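Apoptosis regulator CED-9 (Caenorhabditis elegans, PDB 1OHU) restrains programmed cell death by sequestering the activator CED-4, which it releases when EGL-1 binds to and inhibits it. Local coordinates at residues E47-K59 against G102-V114. The protein carries 3 engineered substitutions. Numbering follows the deposited sequence.
Sequences EMMRVMGTIFEKK and GRLIGLISFGGFV
Phe-56 lays its ring flat over the backbone of Gly-106 where two helices of the Bcl-2 fold cross at 80°, residues 47-59 against residues 102-114, the latter mostly of the predicted BH1 motif. A CH-pi contact brings Gly-106 CA 3.5 Å from the ring centroid; glycine suits the place because a CB would collide with Phe-56 CZ. With CG anti to the backbone N (chi1 -169°), the ring reaches across the opposing helix as a knob among Gly-102, Ile-105, Gly-106 and Ser-109. An alanine in its place would probably open a gap over Gly-106, stripping that CA of its aromatic cover. Ile-105 is the reciprocal knob, its two branches settling among Met-49, Met-52, Gly-53 and Phe-56: CG2 packs by Met-52 O and against Phe-56 CB at 3.8 Å, while CD1 meets the selenomethionine methyl Met-52 CE at 3.5 Å. The flexible chain of Met-49, bent at chi2 and chi3, carries CE to Ile-108 CD1, 3.5 Å away. The backbones come closest at Ser-109 and Gly-53, which has no side chain, their CA atoms 4.5 Å apart. Glu-57 sends its carboxylate to the edge of the Phe-113 ring, the planes 71° apart, and forms a salt bridge with Arg-24; a water also links Glu-57 OE1 to Ser-109 O. Ser-109 OG donates to Gly-53 O at 2.8 Å, from the face of that carbonyl opposite the helical donor Glu-57 N.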
loop_
_atom_site.group_PDB
_atom_site.type_symbol
_atom_site.label_atom_id
_atom_site.label_comp_id
_atom_site.label_asym_id
_atom_site.label_seq_id
_atom_site.Cartn_x
_atom_site.Cartn_y
_atom_site.Cartn_z
ATOM N N GLU A 47 10.343 -5.185 -2.035
ATOM C CA GLU A 47 11.342 -4.480 -1.247
ATOM C C GLU A 47 11.478 -3.025 -1.668
ATOM O O GLU A 47 11.897 -2.179 -0.875
ATOM C CB GLU A 47 12.679 -5.216 -1.338
ATOM C CG GLU A 47 12.789 -6.350 -0.326
ATOM C CD GLU A 47 13.821 -7.397 -0.700
ATOM O OE1 GLU A 47 14.960 -7.026 -1.061
ATOM O OE2 GLU A 47 13.494 -8.602 -0.621
HETATM N N MSE A 48 11.109 -2.730 -2.909
HETATM C CA MSE A 48 11.165 -1.360 -3.401
HETATM C C MSE A 48 9.888 -0.655 -2.971
HETATM O O MSE A 48 9.862 0.568 -2.835
HETATM C CB MSE A 48 11.285 -1.333 -4.927
HETATM C CG MSE A 48 11.278 0.069 -5.549
HETATM SE SE MSE A 48 12.701 1.273 -4.956
HETATM C CE MSE A 48 13.941 0.002 -4.186
HETATM N N MSE A 49 8.829 -1.434 -2.759
HETATM C CA MSE A 49 7.550 -0.875 -2.332
HETATM C C MSE A 49 7.598 -0.550 -0.845
HETATM O O MSE A 49 6.865 0.319 -0.371
HETATM C CB MSE A 49 6.406 -1.855 -2.614
HETATM C CG MSE A 49 5.026 -1.355 -2.200
HETATM SE SE MSE A 49 4.491 0.288 -3.063
HETATM C CE MSE A 49 3.986 -0.414 -4.789
ATOM N N ARG A 50 8.467 -1.244 -0.113
ATOM C CA ARG A 50 8.613 -1.005 1.318
ATOM C C ARG A 50 9.237 0.357 1.546
ATOM O O ARG A 50 8.835 1.089 2.448
ATOM C CB ARG A 50 9.501 -2.063 1.970
ATOM C CG ARG A 50 8.943 -3.472 1.950
ATOM C CD ARG A 50 9.897 -4.437 2.651
ATOM N NE ARG A 50 9.490 -5.825 2.490
ATOM C CZ ARG A 50 10.124 -6.859 3.034
ATOM N NH1 ARG A 50 11.201 -6.660 3.777
ATOM N NH2 ARG A 50 9.676 -8.093 2.840
ATOM N N VAL A 51 10.232 0.692 0.730
ATOM C CA VAL A 51 10.908 1.976 0.849
ATOM C C VAL A 51 9.979 3.094 0.420
ATOM O O VAL A 51 9.834 4.096 1.115
ATOM C CB VAL A 51 12.176 2.035 -0.034
ATOM C CG1 VAL A 51 12.785 3.432 0.022
ATOM C CG2 VAL A 51 13.184 0.999 0.436
HETATM N N MSE A 52 9.353 2.914 -0.735
HETATM C CA MSE A 52 8.438 3.905 -1.276
HETATM C C MSE A 52 7.292 4.218 -0.314
HETATM O O MSE A 52 6.868 5.372 -0.200
HETATM C CB MSE A 52 7.892 3.416 -2.616
HETATM C CG MSE A 52 8.970 3.275 -3.692
HETATM SE SE MSE A 52 9.733 4.986 -4.220
HETATM C CE MSE A 52 8.956 5.086 -5.974
ATOM N N GLY A 53 6.802 3.191 0.376
ATOM C CA GLY A 53 5.718 3.381 1.326
ATOM C C GLY A 53 6.189 4.129 2.558
ATOM O O GLY A 53 5.485 4.991 3.083
ATOM N N THR A 54 7.386 3.792 3.028
ATOM C CA THR A 54 7.962 4.450 4.192
ATOM C C THR A 54 8.185 5.921 3.874
ATOM O O THR A 54 7.868 6.796 4.678
ATOM C CB THR A 54 9.306 3.824 4.577
ATOM O OG1 THR A 54 9.129 2.420 4.777
ATOM C CG2 THR A 54 9.834 4.438 5.859
ATOM N N ILE A 55 8.733 6.188 2.693
ATOM C CA ILE A 55 8.980 7.556 2.264
ATOM C C ILE A 55 7.661 8.309 2.124
ATOM O O ILE A 55 7.529 9.439 2.594
ATOM C CB ILE A 55 9.703 7.599 0.902
ATOM C CG1 ILE A 55 11.101 6.997 1.034
ATOM C CG2 ILE A 55 9.787 9.032 0.398
ATOM C CD1 ILE A 55 11.884 7.027 -0.258
ATOM N N PHE A 56 6.682 7.679 1.486
ATOM C CA PHE A 56 5.388 8.316 1.278
ATOM C C PHE A 56 4.702 8.640 2.600
ATOM O O PHE A 56 4.141 9.723 2.761
ATOM C CB PHE A 56 4.472 7.415 0.451
ATOM C CG PHE A 56 3.228 8.099 -0.037
ATOM C CD1 PHE A 56 3.085 8.430 -1.375
ATOM C CD2 PHE A 56 2.204 8.425 0.844
ATOM C CE1 PHE A 56 1.934 9.075 -1.828
ATOM C CE2 PHE A 56 1.055 9.068 0.403
ATOM C CZ PHE A 56 0.917 9.394 -0.931
ATOM N N GLU A 57 4.741 7.700 3.539
ATOM C CA GLU A 57 4.103 7.914 4.829
ATOM C C GLU A 57 4.713 9.110 5.534
ATOM O O GLU A 57 3.993 9.952 6.068
ATOM C CB GLU A 57 4.245 6.691 5.738
ATOM C CG GLU A 57 3.501 6.869 7.063
ATOM C CD GLU A 57 3.654 5.681 8.004
ATOM O OE1 GLU A 57 3.651 4.521 7.530
ATOM O OE2 GLU A 57 3.764 5.912 9.223
ATOM N N LYS A 58 6.041 9.176 5.544
ATOM C CA LYS A 58 6.734 10.278 6.198
ATOM C C LYS A 58 6.342 11.618 5.603
ATOM O O LYS A 58 6.269 12.616 6.313
ATOM C CB LYS A 58 8.253 10.095 6.108
ATOM C CG LYS A 58 8.788 8.958 6.966
ATOM C CD LYS A 58 10.311 8.991 7.084
ATOM C CE LYS A 58 10.790 7.968 8.113
ATOM N NZ LYS A 58 12.226 8.139 8.495
ATOM N N LYS A 59 6.078 11.640 4.304
ATOM C CA LYS A 59 5.698 12.876 3.637
ATOM C C LYS A 59 4.247 13.265 3.886
ATOM O O LYS A 59 3.928 14.447 4.004
ATOM C CB LYS A 59 5.936 12.760 2.133
ATOM C CG LYS A 59 7.398 12.589 1.762
ATOM C CD LYS A 59 7.621 12.723 0.257
ATOM C CE LYS A 59 9.108 12.836 -0.069
ATOM N NZ LYS A 59 9.340 13.018 -1.528
ATOM N N GLY A 102 2.230 7.366 -7.890
ATOM C CA GLY A 102 1.998 8.126 -6.677
ATOM C C GLY A 102 0.761 7.656 -5.941
ATOM O O GLY A 102 0.784 7.497 -4.724
ATOM N N ARG A 103 -0.325 7.437 -6.676
ATOM C CA ARG A 103 -1.563 6.979 -6.065
ATOM C C ARG A 103 -1.381 5.527 -5.624
ATOM O O ARG A 103 -1.893 5.112 -4.581
ATOM C CB ARG A 103 -2.728 7.081 -7.058
ATOM C CG ARG A 103 -4.101 6.996 -6.398
ATOM C CD ARG A 103 -5.237 6.919 -7.408
ATOM N NE ARG A 103 -6.539 7.053 -6.755
ATOM C CZ ARG A 103 -7.714 6.851 -7.349
ATOM N NH1 ARG A 103 -7.770 6.494 -8.627
ATOM N NH2 ARG A 103 -8.840 7.014 -6.663
ATOM N N LEU A 104 -0.641 4.764 -6.423
ATOM C CA LEU A 104 -0.381 3.362 -6.128
ATOM C C LEU A 104 0.323 3.229 -4.783
ATOM O O LEU A 104 -0.155 2.548 -3.875
ATOM C CB LEU A 104 0.493 2.759 -7.229
ATOM C CG LEU A 104 1.043 1.346 -7.019
ATOM C CD1 LEU A 104 -0.095 0.353 -6.887
ATOM C CD2 LEU A 104 1.939 0.984 -8.191
ATOM N N ILE A 105 1.465 3.896 -4.675
ATOM C CA ILE A 105 2.285 3.900 -3.474
ATOM C C ILE A 105 1.510 4.426 -2.272
ATOM O O ILE A 105 1.607 3.885 -1.174
ATOM C CB ILE A 105 3.533 4.785 -3.697
ATOM C CG1 ILE A 105 4.386 4.185 -4.816
ATOM C CG2 ILE A 105 4.326 4.929 -2.407
ATOM C CD1 ILE A 105 5.531 5.070 -5.245
ATOM N N GLY A 106 0.744 5.487 -2.491
ATOM C CA GLY A 106 -0.030 6.080 -1.417
ATOM C C GLY A 106 -1.096 5.150 -0.887
ATOM O O GLY A 106 -1.319 5.083 0.321
ATOM N N LEU A 107 -1.761 4.428 -1.786
ATOM C CA LEU A 107 -2.811 3.493 -1.378
ATOM C C LEU A 107 -2.256 2.344 -0.534
ATOM O O LEU A 107 -2.843 1.975 0.486
ATOM C CB LEU A 107 -3.532 2.934 -2.608
ATOM C CG LEU A 107 -4.355 3.942 -3.412
ATOM C CD1 LEU A 107 -4.926 3.270 -4.646
ATOM C CD2 LEU A 107 -5.466 4.500 -2.550
ATOM N N ILE A 108 -1.131 1.779 -0.968
ATOM C CA ILE A 108 -0.509 0.682 -0.235
ATOM C C ILE A 108 0.051 1.214 1.087
ATOM O O ILE A 108 -0.145 0.610 2.142
ATOM C CB ILE A 108 0.630 0.030 -1.057
ATOM C CG1 ILE A 108 0.049 -0.662 -2.293
ATOM C CG2 ILE A 108 1.379 -0.979 -0.206
ATOM C CD1 ILE A 108 1.069 -1.414 -3.130
ATOM N N SER A 109 0.731 2.357 1.017
ATOM C CA SER A 109 1.310 2.979 2.198
ATOM C C SER A 109 0.224 3.253 3.239
ATOM O O SER A 109 0.384 2.935 4.422
ATOM C CB SER A 109 1.999 4.298 1.825
ATOM O OG SER A 109 2.683 4.836 2.949
ATOM N N PHE A 110 -0.879 3.844 2.793
ATOM C CA PHE A 110 -1.987 4.164 3.683
ATOM C C PHE A 110 -2.595 2.893 4.269
ATOM O O PHE A 110 -2.935 2.850 5.446
ATOM C CB PHE A 110 -3.065 4.940 2.933
ATOM C CG PHE A 110 -4.251 5.291 3.785
ATOM C CD1 PHE A 110 -4.092 6.078 4.920
ATOM C CD2 PHE A 110 -5.517 4.799 3.479
ATOM C CE1 PHE A 110 -5.180 6.367 5.747
ATOM C CE2 PHE A 110 -6.608 5.081 4.294
ATOM C CZ PHE A 110 -6.441 5.866 5.432
ATOM N N GLY A 111 -2.741 1.870 3.430
ATOM C CA GLY A 111 -3.303 0.606 3.880
ATOM C C GLY A 111 -2.436 0.021 4.974
ATOM O O GLY A 111 -2.936 -0.385 6.020
ATOM N N GLY A 112 -1.128 -0.012 4.734
ATOM C CA GLY A 112 -0.219 -0.545 5.733
ATOM C C GLY A 112 -0.294 0.263 7.015
ATOM O O GLY A 112 -0.273 -0.286 8.108
ATOM N N PHE A 113 -0.377 1.579 6.863
ATOM C CA PHE A 113 -0.457 2.509 7.982
ATOM C C PHE A 113 -1.676 2.229 8.864
ATOM O O PHE A 113 -1.565 2.136 10.085
ATOM C CB PHE A 113 -0.541 3.945 7.451
ATOM C CG PHE A 113 -0.697 4.985 8.527
ATOM C CD1 PHE A 113 0.390 5.370 9.303
ATOM C CD2 PHE A 113 -1.933 5.587 8.759
ATOM C CE1 PHE A 113 0.249 6.342 10.295
ATOM C CE2 PHE A 113 -2.083 6.556 9.744
ATOM C CZ PHE A 113 -0.986 6.935 10.516
ATOM N N VAL A 114 -2.841 2.111 8.236
ATOM C CA VAL A 114 -4.081 1.847 8.961
ATOM C C VAL A 114 -4.078 0.448 9.588
ATOM O O VAL A 114 -4.519 0.265 10.716
ATOM C CB VAL A 114 -5.298 1.964 8.029
ATOM C CG1 VAL A 114 -6.578 1.817 8.836
ATOM C CG2 VAL A 114 -5.271 3.305 7.318
HETATM O O HOH W 1 2.771 2.923 5.518
#